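Local structure of TNF receptor-associated factor 5 (Mus musculus, 4GJH) at residues C[98-104]-C[116-122]; C[25-29]-C[63-67]. The protein is probably an adaptor of immune signalling whose trimeric TRAF domain would dock the cytoplasmic tails of TNF-family receptors, as in its relatives. All coordinates share one frame; numbering follows the deposited sequence.

Contact 1 of 2, residues C[98-104]-C[116-122]; sequences FRQRVTL and IVETFKA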
# COMPACT_ATOMS: atom_id res chain seq x y z
N PHE C 98 -13.15 2.57 -21.08
CA PHE C 98 -11.96 1.80 -20.77
C PHE C 98 -11.55 1.10 -22.07
O PHE C 98 -12.40 0.52 -22.76
CB PHE C 98 -12.32 0.78 -19.69
CG PHE C 98 -11.20 -0.12 -19.29
CD1 PHE C 98 -10.44 0.16 -18.18
CD2 PHE C 98 -10.91 -1.26 -20.01
CE1 PHE C 98 -9.40 -0.68 -17.79
CE2 PHE C 98 -9.87 -2.10 -19.64
CZ PHE C 98 -9.12 -1.80 -18.53
N ARG C 99 -10.27 1.17 -22.40
CA ARG C 99 -9.80 0.70 -23.70
C ARG C 99 -8.54 -0.18 -23.69
O ARG C 99 -7.88 -0.34 -24.71
CB ARG C 99 -9.59 1.91 -24.62
CG ARG C 99 -10.75 2.15 -25.61
CD ARG C 99 -10.52 3.38 -26.49
NE ARG C 99 -11.02 4.61 -25.87
CZ ARG C 99 -10.33 5.37 -25.02
NH1 ARG C 99 -9.09 5.03 -24.66
NH2 ARG C 99 -10.89 6.47 -24.51
N GLN C 100 -8.22 -0.76 -22.53
CA GLN C 100 -6.97 -1.49 -22.36
C GLN C 100 -7.11 -2.95 -22.73
O GLN C 100 -8.16 -3.54 -22.55
CB GLN C 100 -6.51 -1.38 -20.91
CG GLN C 100 -6.55 0.05 -20.35
CD GLN C 100 -5.64 1.02 -21.11
OE1 GLN C 100 -4.41 0.96 -20.98
NE2 GLN C 100 -6.23 1.90 -21.90
N ARG C 101 -6.03 -3.55 -23.22
CA ARG C 101 -6.04 -5.00 -23.41
C ARG C 101 -6.06 -5.68 -22.05
O ARG C 101 -5.47 -5.19 -21.07
CB ARG C 101 -4.83 -5.45 -24.24
CG ARG C 101 -4.55 -6.93 -24.17
CD ARG C 101 -3.48 -7.35 -25.18
NE ARG C 101 -3.86 -7.01 -26.55
CZ ARG C 101 -4.74 -7.69 -27.29
NH1 ARG C 101 -5.36 -8.77 -26.79
NH2 ARG C 101 -5.02 -7.28 -28.52
N VAL C 102 -6.75 -6.81 -21.96
CA VAL C 102 -6.85 -7.55 -20.71
C VAL C 102 -6.50 -9.02 -20.91
O VAL C 102 -6.84 -9.62 -21.92
CB VAL C 102 -8.25 -7.46 -20.11
CG1 VAL C 102 -8.34 -8.27 -18.84
CG2 VAL C 102 -8.64 -6.01 -19.86
N THR C 103 -5.81 -9.59 -19.94
CA THR C 103 -5.44 -10.99 -20.03
C THR C 103 -5.91 -11.71 -18.78
O THR C 103 -5.71 -11.23 -17.67
CB THR C 103 -3.93 -11.19 -20.21
OG1 THR C 103 -3.51 -10.55 -21.42
CG2 THR C 103 -3.61 -12.68 -20.29
N LEU C 104 -6.54 -12.86 -18.99
CA LEU C 104 -7.14 -13.67 -17.94
C LEU C 104 -6.38 -14.97 -17.88
O LEU C 104 -6.07 -15.55 -18.92
CB LEU C 104 -8.59 -13.97 -18.29
CG LEU C 104 -9.51 -12.75 -18.38
CD1 LEU C 104 -10.93 -13.17 -18.74
CD2 LEU C 104 -9.48 -12.03 -17.05
N ILE C 116 -3.19 -21.36 -18.45
CA ILE C 116 -4.27 -21.11 -19.39
C ILE C 116 -4.55 -19.62 -19.51
O ILE C 116 -4.93 -18.96 -18.54
CB ILE C 116 -5.56 -21.84 -18.97
CG1 ILE C 116 -5.36 -23.35 -19.10
CG2 ILE C 116 -6.71 -21.39 -19.83
CD1 ILE C 116 -6.54 -24.15 -18.62
N VAL C 117 -4.35 -19.08 -20.69
CA VAL C 117 -4.43 -17.65 -20.85
C VAL C 117 -5.31 -17.23 -22.02
O VAL C 117 -5.14 -17.70 -23.14
CB VAL C 117 -3.03 -17.04 -21.03
CG1 VAL C 117 -2.15 -17.98 -21.80
CG2 VAL C 117 -3.12 -15.69 -21.73
N GLU C 118 -6.26 -16.34 -21.74
CA GLU C 118 -7.10 -15.75 -22.78
C GLU C 118 -6.91 -14.25 -22.73
O GLU C 118 -6.95 -13.67 -21.65
CB GLU C 118 -8.57 -16.09 -22.54
CG GLU C 118 -8.89 -17.56 -22.73
CD GLU C 118 -8.58 -18.05 -24.13
OE1 GLU C 118 -8.82 -17.27 -25.09
OE2 GLU C 118 -8.08 -19.19 -24.29
N THR C 119 -6.70 -13.62 -23.88
CA THR C 119 -6.53 -12.17 -23.89
C THR C 119 -7.49 -11.50 -24.86
O THR C 119 -7.95 -12.12 -25.81
CB THR C 119 -5.08 -11.79 -24.21
OG1 THR C 119 -4.94 -10.36 -24.21
CG2 THR C 119 -4.69 -12.33 -25.56
N PHE C 120 -7.81 -10.23 -24.63
CA PHE C 120 -8.67 -9.52 -25.57
C PHE C 120 -8.57 -8.01 -25.45
O PHE C 120 -8.15 -7.49 -24.43
CB PHE C 120 -10.13 -9.98 -25.41
CG PHE C 120 -10.66 -9.85 -24.02
CD1 PHE C 120 -11.11 -8.62 -23.55
CD2 PHE C 120 -10.69 -10.94 -23.17
CE1 PHE C 120 -11.59 -8.49 -22.25
CE2 PHE C 120 -11.16 -10.82 -21.88
CZ PHE C 120 -11.61 -9.59 -21.41
N LYS C 121 -8.96 -7.31 -26.51
CA LYS C 121 -8.99 -5.85 -26.50
C LYS C 121 -10.37 -5.41 -26.05
O LYS C 121 -11.38 -5.96 -26.50
CB LYS C 121 -8.70 -5.29 -27.90
CG LYS C 121 -8.21 -3.85 -27.88
CD LYS C 121 -6.77 -3.75 -27.38
CE LYS C 121 -6.38 -2.33 -26.92
NZ LYS C 121 -6.39 -1.31 -28.02
N ALA C 122 -10.43 -4.44 -25.14
CA ALA C 122 -11.73 -3.99 -24.63
C ALA C 122 -12.53 -3.25 -25.70
O ALA C 122 -12.13 -2.19 -26.19
CB ALA C 122 -11.56 -3.13 -23.38
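A beta hairpin brings Val102 and Leu104 opposite Phe120 and Glu118 in hydrogen-bonded antiparallel pairs, where strands 101-106 and 116-121 run side by side at one margin of a four-stranded sheet. Val102 N reaches Phe120 O at 2.9 Å, and Phe120 N returns to Val102 O over the same 2.9 Å. Two residues further along, Leu104 N to Glu118 O (2.8 Å) and Glu118 N to Leu104 O (2.9 Å) repeat the pattern. On the face carrying Val102, Leu104 and Phe120, the aromatic ring leans over the partner strand because its CG sits between the backbone N and the carbonyl carbon (chi1 55°). Its CE1 and CZ meet Val102 CB, Val102 O lies over one face near the rim, and Leu104 CD1 approaches the ring edge, 3.9 Å from Phe120 CE2. Branched and aromatic carbon suits this side, since Val168 and Phe83 also pack on Val102, and Leu81 and Phe145 on Leu104. The other face is more polar and partly open to solvent. Arg101 bends at chi3 and brings NH1 to Thr119 OG1 at 3.1 Å, a fairly straight bond (159° at the hydrogen) lying in the guanidinium plane, while Lys121 CB covers one face of that group. The same hydroxyl donates to Val102 O at 3.1 Å, arriving 53° above the carbonyl plane, while Phe120 N takes that oxygen from another direction. Lys121, bent at chi2 and chi4, crosses Arg101 at about a right angle, with CE nearest Arg99 O and NZ 6.1 Å from Arg101 NH2. Thr119 thus acts as both donor and acceptor, linking the Arg101 guanidinium to the carbonyl of the next residue, Val102, from across the hairpin; the two like charges, not in contact and at least partly exposed, probably repel little.

Contact 2 of 2, residues C[25-29]-C[63-67]; sequences KLIWK and CARAY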
# COMPACT_ATOMS: atom_id res chain seq x y z
N LYS C 25 -2.43 -5.48 -12.03
CA LYS C 25 -2.11 -6.89 -11.98
C LYS C 25 -2.81 -7.49 -10.76
O LYS C 25 -2.67 -6.98 -9.64
CB LYS C 25 -0.60 -7.05 -11.85
CG LYS C 25 0.01 -8.16 -12.68
CD LYS C 25 1.36 -8.61 -12.07
CE LYS C 25 1.18 -9.14 -10.63
NZ LYS C 25 2.42 -9.75 -10.04
N LEU C 26 -3.55 -8.56 -10.96
CA LEU C 26 -4.22 -9.22 -9.84
C LEU C 26 -3.86 -10.68 -9.82
O LEU C 26 -4.01 -11.38 -10.82
CB LEU C 26 -5.72 -9.13 -10.01
CG LEU C 26 -6.72 -9.57 -8.93
CD1 LEU C 26 -7.95 -10.32 -9.47
CD2 LEU C 26 -6.19 -10.07 -7.62
N ILE C 27 -3.40 -11.16 -8.67
CA ILE C 27 -3.29 -12.60 -8.47
C ILE C 27 -4.23 -13.00 -7.36
O ILE C 27 -4.18 -12.49 -6.25
CB ILE C 27 -1.85 -13.03 -8.17
CG1 ILE C 27 -0.94 -12.51 -9.28
CG2 ILE C 27 -1.78 -14.54 -8.04
CD1 ILE C 27 0.28 -13.30 -9.44
N TRP C 28 -5.13 -13.91 -7.68
CA TRP C 28 -6.29 -14.19 -6.87
C TRP C 28 -6.20 -15.63 -6.39
O TRP C 28 -6.37 -16.57 -7.17
CB TRP C 28 -7.54 -13.96 -7.70
CG TRP C 28 -8.81 -14.18 -6.98
CD1 TRP C 28 -8.98 -14.36 -5.64
CD2 TRP C 28 -10.12 -14.24 -7.55
NE1 TRP C 28 -10.31 -14.52 -5.34
CE2 TRP C 28 -11.03 -14.45 -6.50
CE3 TRP C 28 -10.61 -14.13 -8.85
CZ2 TRP C 28 -12.40 -14.56 -6.72
CZ3 TRP C 28 -11.96 -14.24 -9.06
CH2 TRP C 28 -12.84 -14.45 -7.99
N LYS C 29 -5.91 -15.82 -5.12
CA LYS C 29 -5.84 -17.16 -4.56
C LYS C 29 -7.24 -17.63 -4.17
O LYS C 29 -7.95 -16.98 -3.38
CB LYS C 29 -4.90 -17.20 -3.35
CG LYS C 29 -5.04 -18.45 -2.50
CD LYS C 29 -3.75 -18.89 -1.84
CE LYS C 29 -3.69 -18.42 -0.40
NZ LYS C 29 -2.61 -19.13 0.35
N CYS C 63 -11.96 -5.49 -10.63
CA CYS C 63 -11.91 -6.76 -9.92
C CYS C 63 -12.34 -7.89 -10.82
O CYS C 63 -12.82 -7.66 -11.94
CB CYS C 63 -12.81 -6.76 -8.68
SG CYS C 63 -14.56 -6.87 -9.06
N ALA C 64 -12.18 -9.10 -10.31
CA ALA C 64 -12.50 -10.27 -11.09
C ALA C 64 -13.66 -11.02 -10.45
O ALA C 64 -13.93 -10.87 -9.26
CB ALA C 64 -11.28 -11.17 -11.21
N ARG C 65 -14.35 -11.82 -11.25
CA ARG C 65 -15.46 -12.59 -10.73
C ARG C 65 -15.47 -13.95 -11.36
O ARG C 65 -15.35 -14.07 -12.57
CB ARG C 65 -16.75 -11.89 -11.08
CG ARG C 65 -17.98 -12.60 -10.61
CD ARG C 65 -19.15 -11.81 -11.09
NE ARG C 65 -20.38 -12.13 -10.40
CZ ARG C 65 -21.38 -11.26 -10.27
NH1 ARG C 65 -21.25 -10.04 -10.79
NH2 ARG C 65 -22.49 -11.62 -9.63
N ALA C 66 -15.61 -14.99 -10.55
CA ALA C 66 -15.62 -16.33 -11.11
C ALA C 66 -16.91 -17.08 -10.77
O ALA C 66 -17.48 -16.92 -9.69
CB ALA C 66 -14.42 -17.11 -10.65
N TYR C 67 -17.39 -17.86 -11.73
CA TYR C 67 -18.48 -18.78 -11.47
C TYR C 67 -17.89 -20.16 -11.49
O TYR C 67 -17.62 -20.72 -12.57
CB TYR C 67 -19.54 -18.67 -12.55
CG TYR C 67 -20.36 -17.41 -12.46
CD1 TYR C 67 -21.62 -17.42 -11.89
CD2 TYR C 67 -19.87 -16.20 -12.94
CE1 TYR C 67 -22.37 -16.28 -11.80
CE2 TYR C 67 -20.62 -15.05 -12.86
CZ TYR C 67 -21.88 -15.10 -12.29
OH TYR C 67 -22.66 -13.97 -12.19
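The indole of Trp28 meets the strand 63-67 with the far end of its six-membered ring. Ala66 N lies at the ring edge, in plane, 3.8 Å from Trp28 CH2, whereas Ala64 CB comes in obliquely, 3.8 Å from Trp28 CZ3 and equally near CE3. Neither face is squarely stacked by an atom of the opposite strand, so the tryptophan works as a flat wedge driven rim-first between two alanines. Ala66 CB completes the grip from the other side of the indole plane, 4.1 Å from Trp28 CH2. What sends the ring across is its first torsion, which sets CG anti to the backbone N (chi1 -178°) and extends the whole indole away from its own strand. Leu26, two residues earlier on the same side, is similarly extended, and its CD1 branch touches Ala64 CB at 3.9 Å. The methyl of Ala64 is therefore shared by a leucine branch and an indole rim. Small residues suit strand 63-67 here, because the strand axes approach to 8.8 Å and a side chain as long as tryptophan takes up most of that distance. The side-chain contacts are apolar, though backbone N atoms of 63-67 border the ring; the backbones are engaged within their own sheets, Leu26 pairing with Val168 and Trp28 with Leu166, Ala64 with Ser50 and Ala66 with Val48. Ile27 and Lys29 leave from the other side of the strand; Ile27 packs on Phe90, and Lys29 NZ is hydrogen-bonded to Glu89 O, both of the second subunit. Strand directions that differ by 36° and two sheets packed face to face, with side chains interlocking between them, are typical of the core of an antiparallel beta sandwich, the fold of the TRAF/MATH domain.

How the contacts relate
Contact 2 closes before contact 1 opens along the chain, and their centres lie 13 Å apart, with nearest atoms about 6 Å from each other, so they do not meet directly. They share the sheet ordered 25-30, 164-170, 101-106, 116-121: contact 1 joins its last two strands side by side, while contact 2 starts from the outermost strand at the other end and crosses to the second sheet through strand 61-67. Strand 164-170 links them, packing or pairing with residues of both. Together they represent two kinds of contact that hold a beta sandwich, hydrogen bonds within a sheet and apolar contacts between sheets, with a second subunit packing against the outer side of strand 25-30.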